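Local coordinates for protein polyketide biosynthesis 3-hydroxy-3-methylglutaryl-ACP synthase PksG (Bacillus subtilis, PDB 4YXQ) that catalyses the aldol condensation of acetyl-AcpK with a carrier-bound beta-ketothioester intermediate during biosynthesis of the polyketide antibiotic bacillaene, at residues Gly5-Asn10 / Gly178-Val183; Gln241-Tyr246 / Pro318-Cys323; Glu368-Gly373 / Glu389-Ile394. All coordinates share one frame; numbering follows the deposited sequence.

Contact 1: residues Gly5-Asn10 / Gly178-Val183; sequences GIEAMN and GENPEV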
ATOM      1  N   GLY A   5     -19.469  -5.284   2.622  1.00 22.26           N
ATOM      2  CA  GLY A   5     -18.984  -4.486   3.736  1.00 20.96           C
ATOM      3  C   GLY A   5     -18.492  -5.325   4.883  1.00 21.52           C
ATOM      4  O   GLY A   5     -18.048  -6.455   4.710  1.00 22.56           O
ATOM      5  N   ILE A   6     -18.640  -4.791   6.080  1.00 20.85           N
ATOM      6  CA  ILE A   6     -18.047  -5.390   7.243  1.00 20.43           C
ATOM      7  C   ILE A   6     -18.955  -6.487   7.759  1.00 21.88           C
ATOM      8  O   ILE A   6     -20.120  -6.241   8.020  1.00 22.79           O
ATOM      9  CB  ILE A   6     -17.856  -4.346   8.348  1.00 19.49           C
ATOM     10  CG1 ILE A   6     -17.065  -3.139   7.808  1.00 18.51           C
ATOM     11  CG2 ILE A   6     -17.178  -4.989   9.532  1.00 18.69           C
ATOM     12  CD1 ILE A   6     -16.718  -2.109   8.849  1.00 17.61           C
ATOM     13  N   GLU A   7     -18.425  -7.705   7.846  1.00 22.10           N
ATOM     14  CA  GLU A   7     -19.122  -8.830   8.440  1.00 20.93           C
ATOM     15  C   GLU A   7     -18.731  -8.937   9.882  1.00 19.53           C
ATOM     16  O   GLU A   7     -19.492  -9.421  10.686  1.00 20.08           O
ATOM     17  CB  GLU A   7     -18.797 -10.141   7.706  1.00 21.51           C
ATOM     18  CG  GLU A   7     -19.091 -10.067   6.220  1.00 22.92           C
ATOM     19  CD  GLU A   7     -19.208 -11.436   5.528  1.00 24.18           C
ATOM     20  OE1 GLU A   7     -18.590 -12.422   5.995  1.00 22.41           O
ATOM     21  OE2 GLU A   7     -19.875 -11.485   4.465  1.00 24.09           O
ATOM     22  N   ALA A   8     -17.542  -8.472  10.220  1.00 20.21           N
ATOM     23  CA  ALA A   8     -17.082  -8.449  11.616  1.00 19.22           C
ATOM     24  C   ALA A   8     -15.866  -7.559  11.747  1.00 19.33           C
ATOM     25  O   ALA A   8     -15.141  -7.352  10.796  1.00 18.05           O
ATOM     26  CB  ALA A   8     -16.709  -9.840  12.067  1.00 18.77           C
ATOM     27  N   MET A   9     -15.632  -7.099  12.960  1.00 20.41           N
ATOM     28  CA  MET A   9     -14.672  -6.072  13.217  1.00 21.79           C
ATOM     29  C   MET A   9     -14.241  -6.146  14.675  1.00 21.81           C
ATOM     30  O   MET A   9     -15.082  -6.257  15.566  1.00 22.91           O
ATOM     31  CB  MET A   9     -15.335  -4.747  12.934  1.00 22.85           C
ATOM     32  CG  MET A   9     -14.536  -3.508  13.242  1.00 26.59           C
ATOM     33  SD  MET A   9     -15.567  -2.082  12.811  1.00 31.76           S
ATOM     34  CE  MET A   9     -14.200  -1.001  12.538  1.00 28.55           C
ATOM     35  N   ASN A  10     -12.943  -6.068  14.929  1.00 20.03           N
ATOM     36  CA  ASN A  10     -12.485  -6.136  16.284  1.00 19.42           C
ATOM     37  C   ASN A  10     -11.253  -5.304  16.499  1.00 19.44           C
ATOM     38  O   ASN A  10     -10.488  -5.055  15.577  1.00 18.69           O
ATOM     39  CB  ASN A  10     -12.230  -7.582  16.668  1.00 20.30           C
ATOM     40  CG  ASN A  10     -11.807  -7.751  18.125  1.00 20.11           C
ATOM     41  OD1 ASN A  10     -12.411  -7.195  19.030  1.00 20.33           O
ATOM     42  ND2 ASN A  10     -10.731  -8.463  18.336  1.00 20.81           N
ATOM     43  N   GLY A 178     -17.047  -8.783   3.396  1.00 24.83           N
ATOM     44  CA  GLY A 178     -17.693  -9.837   2.626  1.00 24.85           C
ATOM     45  C   GLY A 178     -19.102  -9.509   2.175  1.00 25.21           C
ATOM     46  O   GLY A 178     -19.562  -8.365   2.295  1.00 24.57           O
ATOM     47  N   GLU A 179     -19.795 -10.546   1.713  1.00 25.28           N
ATOM     48  CA  GLU A 179     -21.073 -10.409   0.997  1.00 26.17           C
ATOM     49  C   GLU A 179     -22.333 -10.364   1.875  1.00 26.30           C
ATOM     50  O   GLU A 179     -23.402 -10.102   1.347  1.00 24.59           O
ATOM     51  CB  GLU A 179     -21.196 -11.533  -0.059  1.00 26.69           C
ATOM     52  CG  GLU A 179     -20.112 -11.439  -1.118  1.00 28.09           C
ATOM     53  CD  GLU A 179     -20.207 -12.470  -2.234  1.00 29.44           C
ATOM     54  OE1 GLU A 179     -21.186 -13.259  -2.262  1.00 29.97           O
ATOM     55  OE2 GLU A 179     -19.289 -12.485  -3.089  1.00 26.34           O
ATOM     56  N   ASN A 180     -22.205 -10.624   3.191  1.00 29.47           N
ATOM     57  CA  ASN A 180     -23.325 -10.498   4.169  1.00 30.63           C
ATOM     58  C   ASN A 180     -22.965  -9.553   5.304  1.00 27.85           C
ATOM     59  O   ASN A 180     -22.853  -9.936   6.463  1.00 27.59           O
ATOM     60  CB  ASN A 180     -23.711 -11.849   4.732  1.00 33.71           C
ATOM     61  CG  ASN A 180     -24.278 -12.760   3.672  1.00 41.47           C
ATOM     62  OD1 ASN A 180     -25.448 -12.624   3.263  1.00 46.59           O
ATOM     63  ND2 ASN A 180     -23.449 -13.692   3.194  1.00 43.48           N
ATOM     64  N   PRO A 181     -22.785  -8.291   4.975  1.00 26.42           N
ATOM     65  CA  PRO A 181     -22.270  -7.392   5.983  1.00 28.79           C
ATOM     66  C   PRO A 181     -23.337  -6.860   6.936  1.00 28.41           C
ATOM     67  O   PRO A 181     -23.811  -5.750   6.764  1.00 28.38           O
ATOM     68  CB  PRO A 181     -21.660  -6.273   5.135  1.00 27.56           C
ATOM     69  CG  PRO A 181     -22.554  -6.218   3.962  1.00 27.50           C
ATOM     70  CD  PRO A 181     -22.957  -7.634   3.681  1.00 26.08           C
ATOM     71  N   GLU A 182     -23.673  -7.628   7.965  1.00 30.89           N
ATOM     72  CA  GLU A 182     -24.611  -7.147   8.966  1.00 31.28           C
ATOM     73  C   GLU A 182     -24.058  -6.017   9.809  1.00 27.72           C
ATOM     74  O   GLU A 182     -24.847  -5.214  10.317  1.00 26.95           O
ATOM     75  CB  GLU A 182     -25.094  -8.273   9.887  1.00 37.02           C
ATOM     76  CG  GLU A 182     -26.086  -9.256   9.257  1.00 45.41           C
ATOM     77  CD  GLU A 182     -27.395  -8.611   8.756  1.00 50.23           C
ATOM     78  OE1 GLU A 182     -27.998  -7.760   9.479  1.00 51.91           O
ATOM     79  OE2 GLU A 182     -27.824  -8.977   7.631  1.00 51.77           O
ATOM     80  N   VAL A 183     -22.738  -5.894   9.969  1.00 25.92           N
ATOM     81  CA  VAL A 183     -22.253  -4.834  10.882  1.00 25.93           C
ATOM     82  C   VAL A 183     -22.035  -3.466  10.227  1.00 23.70           C
ATOM     83  O   VAL A 183     -22.154  -2.431  10.886  1.00 24.24           O
ATOM     84  CB  VAL A 183     -21.075  -5.242  11.825  1.00 26.01           C
ATOM     85  CG1 VAL A 183     -20.879  -6.741  11.864  1.00 26.37           C
ATOM     86  CG2 VAL A 183     -19.786  -4.542  11.480  1.00 26.08           C
TER
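Gly5 and Gly178 form an antiparallel hydrogen-bonded pair, Gly5 N giving to Gly178 O at 3.1 Å and Gly178 N returning a bond to Gly5 O at 2.9 Å, after which 178-183 leaves the sheet and bends round the start of strand 5-12. Having no side chains, the two glycines leave room for others: Pro181 lays its CB 3.3 Å from Gly5 C, while the carboxylate of Glu7 settles over Gly178 with CD 3.6 Å from Gly178 CA. Chi1 of Glu7 (-56°) sets CG beside the backbone N, and the extended chain (chi2 -162°) then carries the acid to the turn. There OE2 takes the N-H of Asn180 at 2.8 Å in a nearly straight bond, received on the anti side and somewhat out of the carboxylate plane. OE1 of Glu7 makes a salt bridge to Lys137, so both oxygens of this buried acid are occupied. Farther along, Ile6 O accepts Val183 N at 3.3 Å. The beta-branched side chains of Ile6 and Val183 cross at about a right angle and fill the space beside the backbone; with Val183 in a strained rotamer, their exact closeness is doubtful. Pro181 centres an inverse gamma turn, and Glu7 with Ala8 faces Leu176 as a classic beta bulge. The loop is a short connection passing over strand 5-12 to link its sheet neighbours, strands 171-178 and 184-195, in the thiolase-like fold.

Contact 2: residues Gln241-Tyr246 / Pro318-Cys323; sequences QDTFQY and PKRIGC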
ATOM      1  N   GLN A 241     -27.200  16.278   8.102  1.00 35.91           N
ATOM      2  CA  GLN A 241     -27.902  16.289   9.384  1.00 38.46           C
ATOM      3  C   GLN A 241     -28.884  15.109   9.469  1.00 39.73           C
ATOM      4  O   GLN A 241     -28.874  14.365  10.431  1.00 46.91           O
ATOM      5  CB  GLN A 241     -28.606  17.655   9.530  1.00 40.77           C
ATOM      6  CG  GLN A 241     -29.653  17.769  10.630  1.00 43.00           C
ATOM      7  CD  GLN A 241     -29.052  17.792  12.025  1.00 40.52           C
ATOM      8  OE1 GLN A 241     -28.703  16.742  12.592  1.00 34.79           O
ATOM      9  NE2 GLN A 241     -28.958  18.991  12.601  1.00 39.52           N
ATOM     10  N   ASP A 242     -29.703  14.931   8.443  1.00 41.27           N
ATOM     11  CA  ASP A 242     -30.805  13.974   8.475  1.00 41.93           C
ATOM     12  C   ASP A 242     -30.429  12.620   7.931  1.00 37.76           C
ATOM     13  O   ASP A 242     -31.026  11.627   8.321  1.00 39.53           O
ATOM     14  CB  ASP A 242     -32.003  14.481   7.627  1.00 46.53           C
ATOM     15  CG  ASP A 242     -32.391  15.937   7.933  1.00 47.34           C
ATOM     16  OD1 ASP A 242     -32.410  16.327   9.121  1.00 50.52           O
ATOM     17  OD2 ASP A 242     -32.690  16.679   6.978  1.00 47.88           O
ATOM     18  N   THR A 243     -29.499  12.579   6.973  1.00 33.14           N
ATOM     19  CA  THR A 243     -29.163  11.335   6.271  1.00 28.89           C
ATOM     20  C   THR A 243     -28.431  10.345   7.196  1.00 29.32           C
ATOM     21  O   THR A 243     -28.586   9.127   7.045  1.00 29.61           O
ATOM     22  CB  THR A 243     -28.281  11.620   5.037  1.00 27.84           C
ATOM     23  OG1 THR A 243     -28.943  12.566   4.202  1.00 28.42           O
ATOM     24  CG2 THR A 243     -28.016  10.354   4.232  1.00 25.95           C
ATOM     25  N   PHE A 244     -27.649  10.890   8.139  1.00 27.04           N
ATOM     26  CA  PHE A 244     -26.762  10.122   9.013  1.00 26.26           C
ATOM     27  C   PHE A 244     -27.228  10.166  10.454  1.00 26.95           C
ATOM     28  O   PHE A 244     -27.295  11.235  11.060  1.00 26.33           O
ATOM     29  CB  PHE A 244     -25.321  10.637   8.888  1.00 23.25           C
ATOM     30  CG  PHE A 244     -24.914  10.792   7.474  1.00 22.33           C
ATOM     31  CD1 PHE A 244     -24.671   9.682   6.698  1.00 22.54           C
ATOM     32  CD2 PHE A 244     -24.902  12.037   6.872  1.00 21.58           C
ATOM     33  CE1 PHE A 244     -24.346   9.814   5.356  1.00 22.76           C
ATOM     34  CE2 PHE A 244     -24.559  12.177   5.543  1.00 21.00           C
ATOM     35  CZ  PHE A 244     -24.294  11.076   4.779  1.00 21.43           C
ATOM     36  N   GLN A 245     -27.527   8.987  10.992  1.00 27.39           N
ATOM     37  CA  GLN A 245     -27.947   8.878  12.380  1.00 29.12           C
ATOM     38  C   GLN A 245     -26.744   8.917  13.299  1.00 28.21           C
ATOM     39  O   GLN A 245     -26.855   9.387  14.409  1.00 30.55           O
ATOM     40  CB  GLN A 245     -28.751   7.600  12.608  1.00 29.07           C
ATOM     41  CG  GLN A 245     -30.174   7.637  12.051  1.00 27.29           C
ATOM     42  CD  GLN A 245     -30.220   7.689  10.537  1.00 28.41           C
ATOM     43  OE1 GLN A 245     -30.002   6.686   9.844  1.00 29.00           O
ATOM     44  NE2 GLN A 245     -30.490   8.866  10.008  1.00 28.23           N
ATOM     45  N   TYR A 246     -25.592   8.429  12.852  1.00 26.96           N
ATOM     46  CA  TYR A 246     -24.322   8.733  13.555  1.00 26.40           C
ATOM     47  C   TYR A 246     -23.275   9.154  12.534  1.00 22.99           C
ATOM     48  O   TYR A 246     -23.423   8.897  11.339  1.00 23.53           O
ATOM     49  CB  TYR A 246     -23.817   7.530  14.390  1.00 27.18           C
ATOM     50  CG  TYR A 246     -24.804   7.026  15.409  1.00 27.82           C
ATOM     51  CD1 TYR A 246     -24.818   7.510  16.708  1.00 29.70           C
ATOM     52  CD2 TYR A 246     -25.720   6.045  15.080  1.00 30.24           C
ATOM     53  CE1 TYR A 246     -25.733   7.045  17.649  1.00 29.12           C
ATOM     54  CE2 TYR A 246     -26.634   5.560  16.020  1.00 29.86           C
ATOM     55  CZ  TYR A 246     -26.633   6.065  17.297  1.00 29.29           C
ATOM     56  OH  TYR A 246     -27.553   5.601  18.203  1.00 32.23           O
ATOM     57  N   PRO A 318     -32.261  -0.391  11.830  1.00 33.40           N
ATOM     58  CA  PRO A 318     -31.072  -0.047  11.054  1.00 31.06           C
ATOM     59  C   PRO A 318     -30.833   1.451  10.957  1.00 32.80           C
ATOM     60  O   PRO A 318     -31.737   2.209  10.593  1.00 31.18           O
ATOM     61  CB  PRO A 318     -31.370  -0.625   9.662  1.00 31.57           C
ATOM     62  CG  PRO A 318     -32.421  -1.654   9.880  1.00 31.17           C
ATOM     63  CD  PRO A 318     -33.237  -1.154  11.031  1.00 32.86           C
ATOM     64  N   LYS A 319     -29.602   1.860  11.242  1.00 32.92           N
ATOM     65  CA  LYS A 319     -29.191   3.260  11.167  1.00 35.12           C
ATOM     66  C   LYS A 319     -28.091   3.414  10.093  1.00 33.58           C
ATOM     67  O   LYS A 319     -27.263   2.519   9.913  1.00 34.38           O
ATOM     68  CB  LYS A 319     -28.630   3.712  12.525  1.00 39.06           C
ATOM     69  CG  LYS A 319     -29.505   3.456  13.761  1.00 41.36           C
ATOM     70  CD  LYS A 319     -30.770   4.307  13.791  1.00 43.05           C
ATOM     71  CE  LYS A 319     -31.537   4.182  15.106  1.00 47.01           C
ATOM     72  NZ  LYS A 319     -30.822   4.757  16.296  1.00 48.86           N
ATOM     73  N   ARG A 320     -28.058   4.567   9.434  1.00 29.47           N
ATOM     74  CA  ARG A 320     -26.971   4.923   8.546  1.00 26.44           C
ATOM     75  C   ARG A 320     -25.831   5.720   9.256  1.00 25.36           C
ATOM     76  O   ARG A 320     -26.090   6.684   9.968  1.00 30.03           O
ATOM     77  CB  ARG A 320     -27.513   5.704   7.363  1.00 26.50           C
ATOM     78  CG  ARG A 320     -26.422   6.169   6.397  1.00 26.76           C
ATOM     79  CD  ARG A 320     -26.969   6.562   5.046  1.00 26.10           C
ATOM     80  NE  ARG A 320     -27.112   5.412   4.173  1.00 26.08           N
ATOM     81  CZ  ARG A 320     -28.268   4.895   3.772  1.00 26.40           C
ATOM     82  NH1 ARG A 320     -29.422   5.365   4.198  1.00 24.00           N
ATOM     83  NH2 ARG A 320     -28.267   3.827   2.975  1.00 29.41           N
ATOM     84  N   ILE A 321     -24.582   5.302   9.075  1.00 21.47           N
ATOM     85  CA  ILE A 321     -23.457   5.994   9.662  1.00 19.52           C
ATOM     86  C   ILE A 321     -22.624   6.573   8.533  1.00 18.93           C
ATOM     87  O   ILE A 321     -22.389   5.902   7.535  1.00 19.59           O
ATOM     88  CB  ILE A 321     -22.582   5.043  10.487  1.00 19.12           C
ATOM     89  CG1 ILE A 321     -23.404   4.318  11.540  1.00 18.26           C
ATOM     90  CG2 ILE A 321     -21.443   5.782  11.181  1.00 19.30           C
ATOM     91  CD1 ILE A 321     -22.647   3.201  12.208  1.00 17.81           C
ATOM     92  N   GLY A 322     -22.192   7.817   8.693  1.00 18.49           N
ATOM     93  CA  GLY A 322     -21.300   8.471   7.735  1.00 18.25           C
ATOM     94  C   GLY A 322     -19.898   8.497   8.306  1.00 17.89           C
ATOM     95  O   GLY A 322     -19.725   8.833   9.458  1.00 17.78           O
ATOM     96  N   CYS A 323     -18.899   8.148   7.492  1.00 18.23           N
ATOM     97  CA  CYS A 323     -17.511   8.050   7.941  1.00 17.91           C
ATOM     98  C   CYS A 323     -16.601   8.946   7.132  1.00 16.68           C
ATOM     99  O   CYS A 323     -16.600   8.897   5.899  1.00 15.64           O
ATOM    100  CB  CYS A 323     -16.994   6.635   7.767  1.00 18.74           C
ATOM    101  SG  CYS A 323     -17.898   5.332   8.615  1.00 22.88           S
TER
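Tyr246 and Ile321 pair in a parallel bridge, and the tight part of the contact gathers round it. Arg320 O receives Gln245 N at 2.9 Å and, more weakly, Tyr246 N; Gly322 N then gives to Tyr246 O at 3.1 Å. Gln245 bonds Arg320 a second time, through its side chain: a bend at chi2 (67°) brings OE1 to within 2.9 Å of Arg320 N in an almost straight bond (169°), the donor tilted from the amide's carbonyl plane. Next to these bonds, the Phe244 ring puts CD1 3.7 Å from Gly322 CA, close because glycine carries no side chain there, and Phe334 meets the same ring edge-to-face. The outer side is looser and partly exposed. Lys319 crosses Gln245 at about a right angle, CD to CG 3.8 Å. Long, flexible Lys319 and Arg320 suit this margin, packing their methylenes while their charged ends reach Arg314 O and Asp187. Thr243 adds a small methyl beside Arg320, its OG1 bonded to Asn239 N. The chemistry implies that directional main-chain bonds chiefly fix the loop to strand 319-327, the glutamine amide oxygen accepting an N-H near the strand's start, much as a neighbouring strand's carbonyl would.

Contact 3: residues Glu368-Gly373 / Glu389-Ile394; sequences ELLFKG and EMIPGI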
ATOM      1  N   GLU A 368       9.184   4.303  32.035  1.00 41.06           N
ATOM      2  CA  GLU A 368      10.584   4.613  31.740  1.00 44.54           C
ATOM      3  C   GLU A 368      11.392   3.375  31.314  1.00 42.18           C
ATOM      4  O   GLU A 368      12.236   3.477  30.432  1.00 44.45           O
ATOM      5  CB  GLU A 368      11.268   5.295  32.930  1.00 47.79           C
ATOM      6  CG  GLU A 368      12.408   6.209  32.521  1.00 49.78           C
ATOM      7  CD  GLU A 368      11.919   7.444  31.799  1.00 56.11           C
ATOM      8  OE1 GLU A 368      11.141   8.221  32.398  1.00 62.42           O
ATOM      9  OE2 GLU A 368      12.280   7.640  30.620  1.00 59.14           O
ATOM     10  N   LEU A 369      11.148   2.230  31.945  1.00 38.43           N
ATOM     11  CA  LEU A 369      11.833   0.990  31.570  1.00 38.98           C
ATOM     12  C   LEU A 369      11.495   0.590  30.138  1.00 37.76           C
ATOM     13  O   LEU A 369      12.326   0.028  29.427  1.00 35.59           O
ATOM     14  CB  LEU A 369      11.438  -0.162  32.503  1.00 39.53           C
ATOM     15  CG  LEU A 369      12.236  -0.335  33.800  1.00 45.00           C
ATOM     16  CD1 LEU A 369      11.498  -1.262  34.764  1.00 44.72           C
ATOM     17  CD2 LEU A 369      13.654  -0.849  33.518  1.00 45.71           C
ATOM     18  N   LEU A 370      10.250   0.859  29.756  1.00 35.38           N
ATOM     19  CA  LEU A 370       9.712   0.546  28.447  1.00 35.99           C
ATOM     20  C   LEU A 370      10.346   1.465  27.410  1.00 38.95           C
ATOM     21  O   LEU A 370      10.818   1.025  26.375  1.00 38.57           O
ATOM     22  CB  LEU A 370       8.192   0.739  28.478  1.00 34.72           C
ATOM     23  CG  LEU A 370       7.303   0.367  27.291  1.00 34.61           C
ATOM     24  CD1 LEU A 370       5.868   0.374  27.781  1.00 36.11           C
ATOM     25  CD2 LEU A 370       7.459   1.290  26.090  1.00 33.05           C
ATOM     26  N   PHE A 371      10.322   2.752  27.700  1.00 44.47           N
ATOM     27  CA  PHE A 371      10.884   3.763  26.825  1.00 47.69           C
ATOM     28  C   PHE A 371      12.365   3.499  26.525  1.00 48.26           C
ATOM     29  O   PHE A 371      12.785   3.540  25.368  1.00 50.50           O
ATOM     30  CB  PHE A 371      10.673   5.140  27.475  1.00 50.26           C
ATOM     31  CG  PHE A 371      11.122   6.294  26.630  1.00 51.37           C
ATOM     32  CD1 PHE A 371      10.200   7.007  25.868  1.00 49.33           C
ATOM     33  CD2 PHE A 371      12.471   6.668  26.591  1.00 51.18           C
ATOM     34  CE1 PHE A 371      10.612   8.071  25.088  1.00 48.12           C
ATOM     35  CE2 PHE A 371      12.893   7.727  25.805  1.00 51.71           C
ATOM     36  CZ  PHE A 371      11.955   8.435  25.054  1.00 52.24           C
ATOM     37  N   LYS A 372      13.151   3.238  27.558  1.00 50.04           N
ATOM     38  CA  LYS A 372      14.582   2.948  27.386  1.00 52.62           C
ATOM     39  C   LYS A 372      14.799   1.614  26.696  1.00 47.87           C
ATOM     40  O   LYS A 372      15.839   1.400  26.071  1.00 46.94           O
ATOM     41  CB  LYS A 372      15.308   2.983  28.738  1.00 63.91           C
ATOM     42  CG  LYS A 372      15.034   4.272  29.525  1.00 75.19           C
ATOM     43  CD  LYS A 372      16.205   4.769  30.375  1.00 82.90           C
ATOM     44  CE  LYS A 372      16.005   6.232  30.775  1.00 85.05           C
ATOM     45  NZ  LYS A 372      17.318   6.910  30.941  1.00 89.53           N
ATOM     46  N   GLY A 373      13.808   0.723  26.808  1.00 43.56           N
ATOM     47  CA  GLY A 373      13.835  -0.571  26.128  1.00 43.11           C
ATOM     48  C   GLY A 373      13.374  -0.547  24.666  1.00 40.99           C
ATOM     49  O   GLY A 373      13.749  -1.414  23.885  1.00 37.02           O
ATOM     50  N   GLU A 389       9.761 -10.623  30.596  1.00 44.86           N
ATOM     51  CA  GLU A 389       9.711 -10.241  32.008  1.00 45.99           C
ATOM     52  C   GLU A 389      10.427  -8.928  32.279  1.00 44.38           C
ATOM     53  O   GLU A 389      10.698  -8.595  33.427  1.00 44.00           O
ATOM     54  CB  GLU A 389      10.322 -11.364  32.871  1.00 46.97           C
ATOM     55  CG  GLU A 389       9.667 -12.731  32.676  1.00 48.06           C
ATOM     56  CD  GLU A 389       8.145 -12.673  32.756  1.00 50.98           C
ATOM     57  OE1 GLU A 389       7.489 -13.505  32.071  1.00 49.67           O
ATOM     58  OE2 GLU A 389       7.614 -11.778  33.475  1.00 49.29           O
ATOM     59  N   MET A 390      10.727  -8.175  31.233  1.00 46.61           N
ATOM     60  CA  MET A 390      11.461  -6.924  31.403  1.00 49.99           C
ATOM     61  C   MET A 390      10.684  -5.915  32.254  1.00 48.82           C
ATOM     62  O   MET A 390      11.279  -5.094  32.932  1.00 42.29           O
ATOM     63  CB  MET A 390      11.803  -6.310  30.047  1.00 54.30           C
ATOM     64  CG  MET A 390      10.618  -5.754  29.271  1.00 57.81           C
ATOM     65  SD  MET A 390      11.129  -5.159  27.631  1.00 65.65           S
ATOM     66  CE  MET A 390      12.085  -3.713  28.096  1.00 63.34           C
ATOM     67  N   ILE A 391       9.356  -5.983  32.185  1.00 48.47           N
ATOM     68  CA  ILE A 391       8.465  -5.321  33.141  1.00 49.36           C
ATOM     69  C   ILE A 391       7.705  -6.440  33.836  1.00 47.59           C
ATOM     70  O   ILE A 391       6.660  -6.880  33.360  1.00 45.52           O
ATOM     71  CB  ILE A 391       7.499  -4.324  32.465  1.00 52.68           C
ATOM     72  CG1 ILE A 391       8.302  -3.233  31.760  1.00 52.93           C
ATOM     73  CG2 ILE A 391       6.553  -3.696  33.492  1.00 53.10           C
ATOM     74  CD1 ILE A 391       7.499  -2.426  30.773  1.00 53.58           C
ATOM     75  N   PRO A 392       8.258  -6.922  34.954  1.00 53.15           N
ATOM     76  CA  PRO A 392       7.899  -8.202  35.573  1.00 55.49           C
ATOM     77  C   PRO A 392       6.420  -8.580  35.603  1.00 54.81           C
ATOM     78  O   PRO A 392       6.086  -9.728  35.323  1.00 60.45           O
ATOM     79  CB  PRO A 392       8.432  -8.046  36.997  1.00 55.77           C
ATOM     80  CG  PRO A 392       9.658  -7.211  36.820  1.00 53.69           C
ATOM     81  CD  PRO A 392       9.361  -6.263  35.687  1.00 52.65           C
ATOM     82  N   GLY A 393       5.541  -7.648  35.943  1.00 53.38           N
ATOM     83  CA  GLY A 393       4.141  -8.015  36.187  1.00 55.93           C
ATOM     84  C   GLY A 393       3.236  -8.366  34.998  1.00 52.97           C
ATOM     85  O   GLY A 393       2.189  -8.986  35.182  1.00 51.72           O
ATOM     86  N   ILE A 394       3.636  -8.001  33.784  1.00 47.91           N
ATOM     87  CA  ILE A 394       2.668  -7.829  32.712  1.00 49.04           C
ATOM     88  C   ILE A 394       2.126  -9.130  32.128  1.00 50.99           C
ATOM     89  O   ILE A 394       0.921  -9.252  31.930  1.00 48.52           O
ATOM     90  CB  ILE A 394       3.218  -6.930  31.581  1.00 43.75           C
ATOM     91  CG1 ILE A 394       3.398  -5.507  32.095  1.00 41.83           C
ATOM     92  CG2 ILE A 394       2.254  -6.899  30.415  1.00 45.24           C
ATOM     93  CD1 ILE A 394       4.152  -4.596  31.155  1.00 41.29           C
TER
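Met390 and Ile391 reach across to the last turns of helix 364-373, touching it with side-chain ends while the backbones stay apart: the nearest CA atoms, those of Leu369 and Ile391, are 7.3 Å from each other. The methionine begins with CB directed toward the helix. Its CG is tucked over the backbone, flanked by N and C (chi1 70°), and CB, CG and SD serve as the span, each farther from 368-373 than CE is. At SD the chain bends (chi3 -70°), and this turn delivers CE, the atom that makes the contact. CE lies 4.0 Å from Leu369 O and 4.1 Å from Gly373 CA, so it rests against the helix between residues one turn apart. Gly373, lacking a side chain, lets the methyl come in, and an unbranched, flexible thioether suits such a long reach. Beside it, Ile391 CD1 meets Leu370 CB at 4.0 Å, and Ile391 CG1 touches Leu369 CB more distantly at 4.5 Å. Leu370 also packs on Leu46 and Leu362, which joins Ile391 to a buried apolar patch. The loop is shaped by a type I beta turn from Ile391 to Ile394, with Pro392 and Gly393 at its middle positions. The arrangement is apolar packing of a turn-bearing loop on the C-terminal part of helix 364-373, in the C-terminal region of the HMG-CoA synthase family.

Contacts 1 and 2 belong to the same large mixed sheet, their centres about 17 Å apart: contact 1 sits at strand 5-12 within it, contact 2 at its margin, where 246-249 is an edge strand within this chain. Helix 301-312 packs on both, against Ile6 and Met9 in the first and Tyr246 and Ile321 in the second. Contact 3 is remote, its centre about 37 and 43 Å from theirs; it joins a helix to a loop in a mostly buried patch far from the chain's centre, with Leu369 exposed at its rim. Contact 1 is largely buried and binds a carboxylate to main-chain N-H, contact 2 is partly buried and fringed by charged chains, and contact 3 depends on apolar side chains.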